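Local atomic coordinates of NUDIX hydrolase (Alicyclobacillus acidocaldarius subsp. acidocaldarius, PDB entry 3QSJ), a protein that probably hydrolyses phosphorus-containing acid anhydrides, as Nudix family enzymes do, and binds a divalent metal ion, here calcium. Residues G47-D50 with P51-E55; F61-P64 with V65-D69; L194-V197 with R198-A202; E214-M217 with S218-I222. One frame throughout, in Å; residues are numbered along the deposited sequence.

Contact 1 of 4, residues G47-D50 with P51-E55; sequences GAAD and PSDAE
Asp50 reaches over the first turn of helix 51-58 and grips Ser52. Its CB lies beside the Pro51 ring, 3.7 Å from Pro51 CD. The CG stands anti to the backbone N (chi1 178°), which sends the carboxylate forward along the chain to the open helix end. There OD1 rests against Pro51 CD at 3.4 Å. OD2 does the polar work and takes two bonds. Ser52 N donates to Asp50 OD2 over 2.9 Å from above the carboxylate plane. Ser52 OG donates to the same Asp50 OD2 over 2.7 Å, on its anti side and from the opposite face. Asp50 is thus the N-cap residue. The cap is reciprocal: Asp50 N donates to Asp53 OD2 over 2.9 Å, nearly straight at 161°, which completes a capping box. Asp53 OD2 is met well above its own carboxylate plane. The backbone closes the turn, with Asp53 N bonded to Asp50 O at 2.9 Å. A water also donates to Asp50 O and takes a weak bond from Ala54 N. With an alanine at this position, Ser52 N and the Ser52 hydroxyl are likely to lose their shared acceptor, weakening the start of the helix. The carboxylate of Asp53 also faces helix 72-87. Its OD2 is hydrogen-bonded to Thr78 OG1, and its OD1 forms a salt bridge with Arg81 NE. That helix carries the calcium ligands Glu82 and Glu86, and the side chain of Asp53 lies about 10 Å from the bound calcium ion.

Contact 2 of 4, residues F61-P64 with V65-D69; sequences FGRP and VCAED
Pro64 and Ala67 are the two ends of a type II beta turn, in the loop between helix 51-58 and helix 72-87. One hydrogen bond closes it. Ala67 N donates to Pro64 O over 3.3 Å, a rather long bond with an N-H...O angle of 152°. The donor stands well above the carbonyl plane. The methyl of Ala67 points back at 61-64, which leaves Ala67 CB 3.4 Å from the same Pro64 O. Val65 and Cys66 are the inner residues of the turn. Cys66 has a positive phi of 64°, the left-handed backbone usual at this third position. Its CB bond points away from 61-64.

Around the turn, Pro64 packs on Ala76 and Ala67 on Asp72, both of helix 72-87. Val65 packs on Arg137 of strand 137-143, and backbone bonds join it to Leu136 and Arg138. The turn thus lies between that helix and the start of strand 137-143, away from the metal site.

Two apolar contacts converge on the Ala67 methyl. One comes from the proline, with the ring carbon Pro64 CD 4.2 Å from Ala67 CB. The other comes from Arg63. Its CG is anti to the backbone N (chi1 172°), which places it against the methyl. The touch is made by the aliphatic stem, with Arg63 CG 4.0 Å from Ala67 CB.

Contact 3 of 4, residues L194-V197 with R198-A202; sequences LPAV and RPTIA
Helix 198-209 starts here, with Val197 in the N-cap position, though a valine has no side-chain acceptor for the first amides. The loop 194-197 leads in. Val197 O points into the first turn and meets two amides, both weakly. Ile201 N approaches Val197 O fairly straight but at 3.4 Å. Thr200 N is closer to Val197 O, at 3.0 Å, yet its angle is only 123°. Pro199 has no N-H to give, which suits a place in the first turn of a helix.

The side chains close over this start. Val197 CG2 sits between its own backbone N and carbonyl carbon, while CG1 is anti to the carbonyl carbon (chi1 -57°). That torsion brings CG2 over the turn, where it meets Pro199 CD at 3.7 Å and Thr200 OG1 at 3.6 Å. Ala196 points its methyl at the helix. Its CB touches Thr200 CG2 at 3.9 Å, and lies 4.3 Å from Ile201 CG1.

Neighbours extend the apolar patch. Ala196 and Ile201 both rest on Ile189 of helix 182-190. Thr200 packs on Phe44 of strand 42-48, which also holds the calcium ligand Gly46.

A water links Thr200 to the backbone of Val197. It accepts from Val197 N at 3.0 Å and is hydrogen-bonded to Thr200 OG1 at 2.8 Å.

Contact 4 of 4, residues E214-M217 with S218-I222; sequences EIAM and STLSI
Thr219 holds OG1 between its backbone N and carbonyl carbon (chi1 64°), and this turns the hydroxyl back along the helix to Ile215 O. Thr219 OG1 donates to Ile215 O over 2.8 Å from above the carbonyl plane. Ser218 N reaches the same oxygen, Ile215 O, at 3.1 Å from the opposite face. Ile215 CG2, anti to its own backbone N, flanks the hydroxyl at 3.8 Å from Thr219 OG1.

This is the C-terminal turn of helix 213-219, where three-residue bonds occur beside a four-residue bond. Ala216 O takes two amides from one face: Leu220 N at 2.9 Å and Thr219 N at 3.3 Å. A water donates to Glu214 O and is hydrogen-bonded to Ser218 OG. Across the turn Ala216 CB and Leu220 CD1 pack at 4.3 Å.

Arg137 donates to Met217 O through NH1 and to Leu220 O through NE. Ala216, selenomethionine Met217 and Leu220 all lie on Leu158 of strand 151-160. Leu220 also packs on Ile139 of strand 137-143 and on Ala206 and Leu207 of helix 198-209.

The four contacts follow one another along the chain. Contacts 1 and 3 both start helices, 51-58 and 198-209, yet their centres lie 24 Å apart. Strand 42-48 relates them: it runs into contact 1 and packs against residues of contact 3, and it carries the calcium ligand Gly46. Helix 72-87, with ligands Glu82 and Glu86, is touched by contacts 1 and 2. Contacts 2 and 4 lie 14 Å apart between centres, and Arg137 meets residues of both. Only contacts 3 and 4 touch, through Ala202 CB and Ile222 CG2 at 3.5 Å. Together they mark turns and helix ends around the mixed sheet of the Nudix fold.

Contact 1 of 4, residues G47-D50 with P51-E55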
ATOM      1  N   GLY A  47      -5.647  -3.875  -0.378  1.00 15.58           N
ATOM      2  CA  GLY A  47      -6.924  -4.561  -0.271  1.00 16.18           C
ATOM      3  C   GLY A  47      -7.840  -4.183  -1.401  1.00 17.81           C
ATOM      4  O   GLY A  47      -7.453  -3.480  -2.339  1.00 16.65           O
ATOM      5  N   ALA A  48      -9.060  -4.644  -1.286  1.00 19.33           N
ATOM      6  CA  ALA A  48     -10.075  -4.525  -2.329  1.00 18.45           C
ATOM      7  C   ALA A  48     -10.528  -3.110  -2.439  1.00 19.40           C
ATOM      8  O   ALA A  48     -10.690  -2.392  -1.427  1.00 19.88           O
ATOM      9  CB  ALA A  48     -11.275  -5.462  -2.010  1.00 20.27           C
ATOM     10  N   ALA A  49     -10.811  -2.703  -3.700  1.00 17.40           N
ATOM     11  CA  ALA A  49     -11.384  -1.397  -3.976  1.00 17.95           C
ATOM     12  C   ALA A  49     -12.749  -1.242  -3.289  1.00 24.61           C
ATOM     13  O   ALA A  49     -13.509  -2.211  -3.185  1.00 24.90           O
ATOM     14  CB  ALA A  49     -11.552  -1.189  -5.503  1.00 19.89           C
ATOM     15  N   ASP A  50     -13.057  -0.022  -2.826  1.00 22.26           N
ATOM     16  CA  ASP A  50     -14.357   0.334  -2.197  1.00 23.50           C
ATOM     17  C   ASP A  50     -14.977   1.474  -3.039  1.00 26.56           C
ATOM     18  O   ASP A  50     -14.212   2.275  -3.594  1.00 21.84           O
ATOM     19  CB  ASP A  50     -14.103   0.820  -0.760  1.00 26.28           C
ATOM     20  CG  ASP A  50     -15.342   1.293   0.036  1.00 36.85           C
ATOM     21  OD1 ASP A  50     -16.056   0.428   0.600  1.00 41.81           O
ATOM     22  OD2 ASP A  50     -15.643   2.526   0.016  1.00 32.98           O
ATOM     23  N   PRO A  51     -16.323   1.624  -3.083  1.00 27.26           N
ATOM     24  CA  PRO A  51     -16.926   2.713  -3.899  1.00 27.63           C
ATOM     25  C   PRO A  51     -16.445   4.102  -3.525  1.00 28.50           C
ATOM     26  O   PRO A  51     -16.302   4.927  -4.421  1.00 29.50           O
ATOM     27  CB  PRO A  51     -18.425   2.591  -3.611  1.00 31.14           C
ATOM     28  CG  PRO A  51     -18.619   1.112  -3.258  1.00 35.79           C
ATOM     29  CD  PRO A  51     -17.363   0.717  -2.530  1.00 30.97           C
ATOM     30  N   SER A  52     -16.190   4.382  -2.209  1.00 24.26           N
ATOM     31  CA  SER A  52     -15.759   5.749  -1.836  1.00 23.93           C
ATOM     32  C   SER A  52     -14.367   6.078  -2.388  1.00 23.19           C
ATOM     33  O   SER A  52     -13.982   7.237  -2.332  1.00 20.87           O
ATOM     34  CB  SER A  52     -15.793   5.979  -0.319  1.00 28.54           C
ATOM     35  OG  SER A  52     -14.906   5.107   0.377  1.00 32.42           O
ATOM     36  N   ASP A  53     -13.590   5.058  -2.872  1.00 20.14           N
ATOM     37  CA  ASP A  53     -12.235   5.325  -3.377  1.00 17.54           C
ATOM     38  C   ASP A  53     -12.276   6.224  -4.624  1.00 17.69           C
ATOM     39  O   ASP A  53     -11.550   7.227  -4.663  1.00 17.04           O
ATOM     40  CB  ASP A  53     -11.442   4.035  -3.643  1.00 17.36           C
ATOM     41  CG  ASP A  53     -11.217   3.252  -2.354  1.00 19.06           C
ATOM     42  OD1 ASP A  53     -11.333   3.865  -1.256  1.00 21.75           O
ATOM     43  OD2 ASP A  53     -10.976   2.030  -2.437  1.00 18.88           O
ATOM     44  N   ALA A  54     -13.145   5.893  -5.617  1.00 18.61           N
ATOM     45  CA  ALA A  54     -13.254   6.735  -6.806  1.00 18.94           C
ATOM     46  C   ALA A  54     -13.837   8.106  -6.438  1.00 22.32           C
ATOM     47  O   ALA A  54     -13.415   9.103  -7.013  1.00 21.63           O
ATOM     48  CB  ALA A  54     -14.142   6.061  -7.839  1.00 21.02           C
ATOM     49  N   GLU A  55     -14.684   8.171  -5.397  1.00 18.79           N
ATOM     50  CA  GLU A  55     -15.272   9.480  -4.990  1.00 20.79           C
ATOM     51  C   GLU A  55     -14.155  10.403  -4.443  1.00 22.36           C
ATOM     52  O   GLU A  55     -14.029  11.573  -4.847  1.00 22.43           O
ATOM     53  CB  GLU A  55     -16.336   9.279  -3.913  1.00 22.94           C
ATOM     54  CG  GLU A  55     -17.562   8.502  -4.382  1.00 28.91           C
ATOM     55  CD  GLU A  55     -18.677   8.463  -3.358  1.00 58.05           C
ATOM     56  OE1 GLU A  55     -18.495   7.816  -2.300  1.00 56.20           O
ATOM     57  OE2 GLU A  55     -19.737   9.071  -3.619  1.00 64.84           O
TER
HETATM   58  O   HOH W   1     -13.333   2.984  -6.412  1.00 24.14           O

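Contact 2 of 4, residues F61-P64 with V65-D69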
ATOM      1  N   PHE A  61      -5.625  15.836  -5.442  1.00 14.50           N
ATOM      2  CA  PHE A  61      -4.741  16.725  -6.185  1.00 13.61           C
ATOM      3  C   PHE A  61      -3.880  15.862  -7.047  1.00 18.25           C
ATOM      4  O   PHE A  61      -3.427  14.773  -6.649  1.00 19.19           O
ATOM      5  CB  PHE A  61      -3.790  17.460  -5.200  1.00 15.57           C
ATOM      6  CG  PHE A  61      -4.545  18.288  -4.187  1.00 17.76           C
ATOM      7  CD1 PHE A  61      -4.941  19.584  -4.487  1.00 20.56           C
ATOM      8  CD2 PHE A  61      -4.852  17.771  -2.931  1.00 17.68           C
ATOM      9  CE1 PHE A  61      -5.609  20.351  -3.552  1.00 19.69           C
ATOM     10  CE2 PHE A  61      -5.530  18.553  -1.987  1.00 19.98           C
ATOM     11  CZ  PHE A  61      -5.887  19.835  -2.294  1.00 19.43           C
ATOM     12  N   GLY A  62      -3.598  16.355  -8.241  1.00 16.60           N
ATOM     13  CA  GLY A  62      -2.648  15.615  -9.073  1.00 16.10           C
ATOM     14  C   GLY A  62      -3.147  14.264  -9.576  1.00 19.20           C
ATOM     15  O   GLY A  62      -4.371  13.989  -9.675  1.00 18.26           O
ATOM     16  N   ARG A  63      -2.174  13.452 -10.006  1.00 15.33           N
ATOM     17  CA  ARG A  63      -2.380  12.141 -10.647  1.00 16.38           C
ATOM     18  C   ARG A  63      -1.140  11.303 -10.379  1.00 18.95           C
ATOM     19  O   ARG A  63      -0.025  11.832 -10.376  1.00 15.92           O
ATOM     20  CB  ARG A  63      -2.507  12.425 -12.181  1.00 21.03           C
ATOM     21  CG  ARG A  63      -2.543  11.277 -13.147  1.00 25.91           C
ATOM     22  CD  ARG A  63      -2.702  11.840 -14.567  1.00 23.67           C
ATOM     23  NE  ARG A  63      -3.780  12.844 -14.639  1.00 34.43           N
ATOM     24  CZ  ARG A  63      -3.692  14.063 -15.193  1.00 62.13           C
ATOM     25  NH1 ARG A  63      -2.571  14.453 -15.808  1.00 33.49           N
ATOM     26  NH2 ARG A  63      -4.733  14.884 -15.171  1.00 62.39           N
ATOM     27  N   PRO A  64      -1.285   9.976 -10.259  1.00 14.53           N
ATOM     28  CA  PRO A  64      -0.112   9.133 -10.018  1.00 13.46           C
ATOM     29  C   PRO A  64       0.928   9.235 -11.131  1.00 16.63           C
ATOM     30  O   PRO A  64       0.590   9.391 -12.310  1.00 16.95           O
ATOM     31  CB  PRO A  64      -0.714   7.705  -9.853  1.00 14.09           C
ATOM     32  CG  PRO A  64      -2.134   7.919  -9.529  1.00 17.21           C
ATOM     33  CD  PRO A  64      -2.544   9.178 -10.280  1.00 15.23           C
ATOM     34  N   VAL A  65       2.206   9.142 -10.750  1.00 14.18           N
ATOM     35  CA  VAL A  65       3.321   9.130 -11.720  1.00 14.80           C
ATOM     36  C   VAL A  65       3.194   7.776 -12.441  1.00 18.20           C
ATOM     37  O   VAL A  65       2.963   6.748 -11.784  1.00 17.56           O
ATOM     38  CB  VAL A  65       4.690   9.275 -10.986  1.00 17.26           C
ATOM     39  CG1 VAL A  65       5.836   9.174 -11.953  1.00 18.00           C
ATOM     40  CG2 VAL A  65       4.758  10.624 -10.259  1.00 17.38           C
ATOM     41  N   CYS A  66       3.308   7.773 -13.806  1.00 16.31           N
ATOM     42  CA  CYS A  66       3.145   6.564 -14.606  1.00 17.95           C
ATOM     43  C   CYS A  66       1.729   5.943 -14.559  1.00 19.08           C
ATOM     44  O   CYS A  66       1.573   4.770 -14.921  1.00 19.42           O
ATOM     45  CB  CYS A  66       4.244   5.536 -14.310  1.00 20.30           C
ATOM     46  SG  CYS A  66       5.910   6.181 -14.547  1.00 26.19           S
ATOM     47  N   ALA A  67       0.687   6.770 -14.245  1.00 18.25           N
ATOM     48  CA  ALA A  67      -0.716   6.379 -14.431  1.00 18.25           C
ATOM     49  C   ALA A  67      -0.889   6.112 -15.923  1.00 21.25           C
ATOM     50  O   ALA A  67      -0.324   6.842 -16.724  1.00 20.47           O
ATOM     51  CB  ALA A  67      -1.657   7.495 -13.998  1.00 18.67           C
ATOM     52  N   GLU A  68      -1.616   5.042 -16.292  1.00 19.85           N
ATOM     53  CA  GLU A  68      -1.845   4.699 -17.702  1.00 21.71           C
ATOM     54  C   GLU A  68      -3.354   4.474 -17.892  1.00 26.01           C
ATOM     55  O   GLU A  68      -3.794   4.437 -19.022  1.00 29.20           O
ATOM     56  CB  GLU A  68      -1.215   3.339 -18.051  1.00 23.61           C
ATOM     57  CG  GLU A  68       0.273   3.144 -17.820  1.00 34.72           C
ATOM     58  CD  GLU A  68       0.717   1.727 -18.152  1.00 36.07           C
ATOM     59  OE1 GLU A  68       0.006   1.025 -18.908  1.00 39.38           O
ATOM     60  OE2 GLU A  68       1.816   1.336 -17.701  1.00 38.51           O
ATOM     61  N   ASP A  69      -4.126   4.262 -16.822  1.00 18.94           N
ATOM     62  CA  ASP A  69      -5.542   3.945 -16.999  1.00 17.26           C
ATOM     63  C   ASP A  69      -6.467   4.845 -16.195  1.00 22.37           C
ATOM     64  O   ASP A  69      -6.052   5.430 -15.189  1.00 20.69           O
ATOM     65  CB  ASP A  69      -5.735   2.465 -16.596  1.00 18.33           C
ATOM     66  CG  ASP A  69      -5.020   1.461 -17.471  1.00 27.86           C
ATOM     67  OD1 ASP A  69      -5.293   1.430 -18.679  1.00 34.78           O
ATOM     68  OD2 ASP A  69      -4.242   0.673 -16.946  1.00 27.26           O
TER

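Contact 3 of 4, residues L194-V197 with R198-A202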
ATOM      1  N   LEU A 194       9.135 -17.616   5.307  1.00 34.60           N
ATOM      2  CA  LEU A 194       7.850 -16.872   5.247  1.00 32.27           C
ATOM      3  C   LEU A 194       7.184 -16.960   3.855  1.00 33.47           C
ATOM      4  O   LEU A 194       7.867 -16.810   2.840  1.00 33.79           O
ATOM      5  CB  LEU A 194       8.044 -15.391   5.623  1.00 32.37           C
ATOM      6  CG  LEU A 194       8.648 -15.084   6.997  1.00 38.16           C
ATOM      7  CD1 LEU A 194       9.267 -13.746   7.001  1.00 39.57           C
ATOM      8  CD2 LEU A 194       7.603 -15.211   8.124  1.00 40.37           C
ATOM      9  N   PRO A 195       5.855 -17.160   3.776  1.00 25.60           N
ATOM     10  CA  PRO A 195       5.224 -17.237   2.458  1.00 25.91           C
ATOM     11  C   PRO A 195       4.881 -15.845   1.931  1.00 27.05           C
ATOM     12  O   PRO A 195       4.575 -14.930   2.708  1.00 25.57           O
ATOM     13  CB  PRO A 195       3.956 -18.052   2.710  1.00 28.80           C
ATOM     14  CG  PRO A 195       3.793 -18.106   4.198  1.00 32.69           C
ATOM     15  CD  PRO A 195       4.883 -17.407   4.861  1.00 27.32           C
ATOM     16  N   ALA A 196       4.908 -15.694   0.597  1.00 25.91           N
ATOM     17  CA  ALA A 196       4.512 -14.430  -0.051  1.00 24.09           C
ATOM     18  C   ALA A 196       3.993 -14.720  -1.471  1.00 25.49           C
ATOM     19  O   ALA A 196       4.450 -15.676  -2.085  1.00 25.74           O
ATOM     20  CB  ALA A 196       5.682 -13.431  -0.088  1.00 25.01           C
ATOM     21  N   VAL A 197       3.076 -13.902  -1.990  1.00 23.11           N
ATOM     22  CA  VAL A 197       2.592 -14.056  -3.371  1.00 24.48           C
ATOM     23  C   VAL A 197       3.666 -13.567  -4.353  1.00 27.81           C
ATOM     24  O   VAL A 197       4.513 -12.772  -3.964  1.00 27.67           O
ATOM     25  CB  VAL A 197       1.184 -13.451  -3.606  1.00 28.43           C
ATOM     26  CG1 VAL A 197       0.174 -14.069  -2.650  1.00 29.66           C
ATOM     27  CG2 VAL A 197       1.193 -11.917  -3.465  1.00 26.68           C
ATOM     28  N   ARG A 198       3.676 -14.093  -5.586  1.00 26.78           N
ATOM     29  CA  ARG A 198       4.674 -13.718  -6.601  1.00 27.24           C
ATOM     30  C   ARG A 198       4.906 -12.208  -6.782  1.00 30.15           C
ATOM     31  O   ARG A 198       6.065 -11.787  -6.756  1.00 28.47           O
ATOM     32  CB  ARG A 198       4.427 -14.460  -7.920  1.00 28.71           C
ATOM     33  CG  ARG A 198       4.782 -15.963  -7.811  1.00 44.71           C
ATOM     34  CD  ARG A 198       4.832 -16.612  -9.177  1.00 54.79           C
ATOM     35  NE  ARG A 198       3.512 -16.590  -9.808  1.00 63.41           N
ATOM     36  CZ  ARG A 198       3.290 -16.314 -11.088  1.00 70.19           C
ATOM     37  NH1 ARG A 198       2.054 -16.307 -11.564  1.00 50.08           N
ATOM     38  NH2 ARG A 198       4.305 -16.040 -11.901  1.00 53.85           N
ATOM     39  N   PRO A 199       3.846 -11.358  -6.889  1.00 27.68           N
ATOM     40  CA  PRO A 199       4.072  -9.909  -7.015  1.00 26.96           C
ATOM     41  C   PRO A 199       4.880  -9.298  -5.868  1.00 27.62           C
ATOM     42  O   PRO A 199       5.735  -8.419  -6.100  1.00 24.63           O
ATOM     43  CB  PRO A 199       2.639  -9.358  -7.031  1.00 28.89           C
ATOM     44  CG  PRO A 199       1.827 -10.439  -7.579  1.00 33.82           C
ATOM     45  CD  PRO A 199       2.399 -11.674  -6.979  1.00 29.99           C
ATOM     46  N   THR A 200       4.665  -9.811  -4.633  1.00 23.38           N
ATOM     47  CA  THR A 200       5.429  -9.337  -3.457  1.00 20.49           C
ATOM     48  C   THR A 200       6.921  -9.557  -3.638  1.00 23.51           C
ATOM     49  O   THR A 200       7.710  -8.639  -3.413  1.00 22.00           O
ATOM     50  CB  THR A 200       4.894 -10.003  -2.164  1.00 25.55           C
ATOM     51  OG1 THR A 200       3.557  -9.602  -1.999  1.00 23.17           O
ATOM     52  CG2 THR A 200       5.691  -9.588  -0.910  1.00 28.41           C
ATOM     53  N   ILE A 201       7.298 -10.769  -4.066  1.00 23.36           N
ATOM     54  CA  ILE A 201       8.689 -11.132  -4.295  1.00 23.23           C
ATOM     55  C   ILE A 201       9.269 -10.206  -5.399  1.00 25.62           C
ATOM     56  O   ILE A 201      10.367  -9.677  -5.259  1.00 25.09           O
ATOM     57  CB  ILE A 201       8.800 -12.631  -4.654  1.00 27.19           C
ATOM     58  CG1 ILE A 201       8.232 -13.495  -3.506  1.00 28.51           C
ATOM     59  CG2 ILE A 201      10.237 -13.021  -5.000  1.00 30.41           C
ATOM     60  CD1 ILE A 201       8.089 -15.089  -3.841  1.00 28.19           C
ATOM     61  N   ALA A 202       8.522 -10.035  -6.486  1.00 24.75           N
ATOM     62  CA  ALA A 202       8.997  -9.261  -7.638  1.00 25.84           C
ATOM     63  C   ALA A 202       9.202  -7.782  -7.231  1.00 23.49           C
ATOM     64  O   ALA A 202      10.196  -7.178  -7.640  1.00 24.58           O
ATOM     65  CB  ALA A 202       8.030  -9.432  -8.806  1.00 27.60           C
TER
HETATM   66  O   HOH W   2       2.394 -11.491  -0.332  1.00 20.94           O

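Contact 4 of 4, residues E214-M217 with S218-I222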
ATOM      1  N   GLU A 214      14.945   7.841  -4.296  1.00 20.23           N
ATOM      2  CA  GLU A 214      14.725   8.786  -5.425  1.00 21.00           C
ATOM      3  C   GLU A 214      14.792   8.059  -6.766  1.00 22.91           C
ATOM      4  O   GLU A 214      13.908   8.255  -7.602  1.00 21.14           O
ATOM      5  CB  GLU A 214      15.795   9.890  -5.366  1.00 23.55           C
ATOM      6  CG  GLU A 214      15.663  10.940  -6.463  1.00 35.90           C
ATOM      7  CD  GLU A 214      16.801  11.931  -6.417  1.00 53.31           C
ATOM      8  OE1 GLU A 214      17.329  12.163  -5.305  1.00 43.87           O
ATOM      9  OE2 GLU A 214      17.215  12.418  -7.493  1.00 48.14           O
ATOM     10  N   ILE A 215      15.790   7.150  -6.951  1.00 17.79           N
ATOM     11  CA  ILE A 215      15.875   6.392  -8.210  1.00 18.34           C
ATOM     12  C   ILE A 215      14.649   5.492  -8.353  1.00 19.44           C
ATOM     13  O   ILE A 215      14.121   5.367  -9.449  1.00 19.70           O
ATOM     14  CB  ILE A 215      17.239   5.655  -8.390  1.00 22.54           C
ATOM     15  CG1 ILE A 215      18.451   6.652  -8.511  1.00 25.49           C
ATOM     16  CG2 ILE A 215      17.189   4.632  -9.510  1.00 23.18           C
ATOM     17  CD1 ILE A 215      18.338   7.709  -9.656  1.00 32.90           C
ATOM     18  N   ALA A 216      14.165   4.881  -7.217  1.00 17.57           N
ATOM     19  CA  ALA A 216      12.979   4.050  -7.325  1.00 17.23           C
ATOM     20  C   ALA A 216      11.755   4.861  -7.788  1.00 18.82           C
ATOM     21  O   ALA A 216      10.971   4.389  -8.625  1.00 19.22           O
ATOM     22  CB  ALA A 216      12.682   3.380  -5.976  1.00 17.99           C
HETATM   23  N   MSE A 217      11.566   6.083  -7.238  1.00 17.65           N
HETATM   24  CA  MSE A 217      10.397   6.909  -7.577  1.00 16.15           C
HETATM   25  C   MSE A 217      10.495   7.384  -9.046  1.00 19.51           C
HETATM   26  O   MSE A 217       9.464   7.772  -9.595  1.00 20.52           O
HETATM   27  CB  MSE A 217      10.279   8.121  -6.624  1.00 16.61           C
HETATM   28  CG  MSE A 217       9.794   7.728  -5.242  1.00 20.00           C
HETATM   29 SE   MSE A 217       7.969   6.889  -5.347  0.78 22.85          SE
HETATM   30  CE  MSE A 217       6.991   8.319  -6.010  1.00 21.92           C
ATOM     31  N   SER A 218      11.709   7.289  -9.687  1.00 16.05           N
ATOM     32  CA  SER A 218      11.884   7.646 -11.070  1.00 17.63           C
ATOM     33  C   SER A 218      11.840   6.480 -12.057  1.00 21.04           C
ATOM     34  O   SER A 218      11.750   6.734 -13.244  1.00 20.64           O
ATOM     35  CB  SER A 218      13.272   8.301 -11.254  1.00 23.70           C
ATOM     36  OG  SER A 218      13.197   9.672 -10.979  1.00 31.88           O
ATOM     37  N   THR A 219      12.023   5.212 -11.608  1.00 18.70           N
ATOM     38  CA  THR A 219      12.270   4.130 -12.545  1.00 19.40           C
ATOM     39  C   THR A 219      11.567   2.843 -12.193  1.00 20.78           C
ATOM     40  O   THR A 219      11.499   1.959 -13.068  1.00 20.96           O
ATOM     41  CB  THR A 219      13.790   3.744 -12.533  1.00 24.73           C
ATOM     42  OG1 THR A 219      14.148   3.227 -11.230  1.00 21.22           O
ATOM     43  CG2 THR A 219      14.721   4.848 -12.924  1.00 24.40           C
ATOM     44  N   LEU A 220      11.153   2.666 -10.928  1.00 18.57           N
ATOM     45  CA  LEU A 220      10.615   1.351 -10.585  1.00 19.65           C
ATOM     46  C   LEU A 220       9.468   0.892 -11.434  1.00 22.86           C
ATOM     47  O   LEU A 220       8.490   1.615 -11.654  1.00 19.93           O
ATOM     48  CB  LEU A 220      10.276   1.201  -9.093  1.00 18.68           C
ATOM     49  CG  LEU A 220      10.649  -0.164  -8.502  1.00 21.62           C
ATOM     50  CD1 LEU A 220      12.158  -0.237  -8.256  1.00 23.21           C
ATOM     51  CD2 LEU A 220       9.890  -0.364  -7.180  1.00 21.24           C
ATOM     52  N   SER A 221       9.566  -0.365 -11.840  1.00 21.72           N
ATOM     53  CA  SER A 221       8.502  -0.976 -12.619  1.00 25.31           C
ATOM     54  C   SER A 221       8.634  -2.468 -12.521  1.00 38.71           C
ATOM     55  O   SER A 221       9.721  -3.027 -12.791  1.00 41.64           O
ATOM     56  CB  SER A 221       8.602  -0.565 -14.084  1.00 35.73           C
ATOM     57  OG  SER A 221       7.831  -1.443 -14.886  1.00 47.76           O
ATOM     58  N   ILE A 222       7.528  -3.131 -12.191  0.51 34.56           N
ATOM     59  CA  ILE A 222       7.502  -4.585 -12.126  0.51 36.81           C
ATOM     60  C   ILE A 222       6.834  -5.098 -13.423  0.51 43.90           C
ATOM     61  O   ILE A 222       5.656  -4.804 -13.671  0.51 41.75           O
ATOM     62  CB  ILE A 222       6.780  -5.108 -10.847  0.51 38.89           C
ATOM     63  CG1 ILE A 222       6.834  -4.154  -9.617  0.51 37.77           C
ATOM     64  CG2 ILE A 222       7.224  -6.524 -10.515  0.51 41.83           C
ATOM     65  CD1 ILE A 222       8.241  -3.777  -9.014  0.51 33.72           C
TER
HETATM   66  O   HOH W   3      12.583  10.598  -8.192  0.53 21.36           O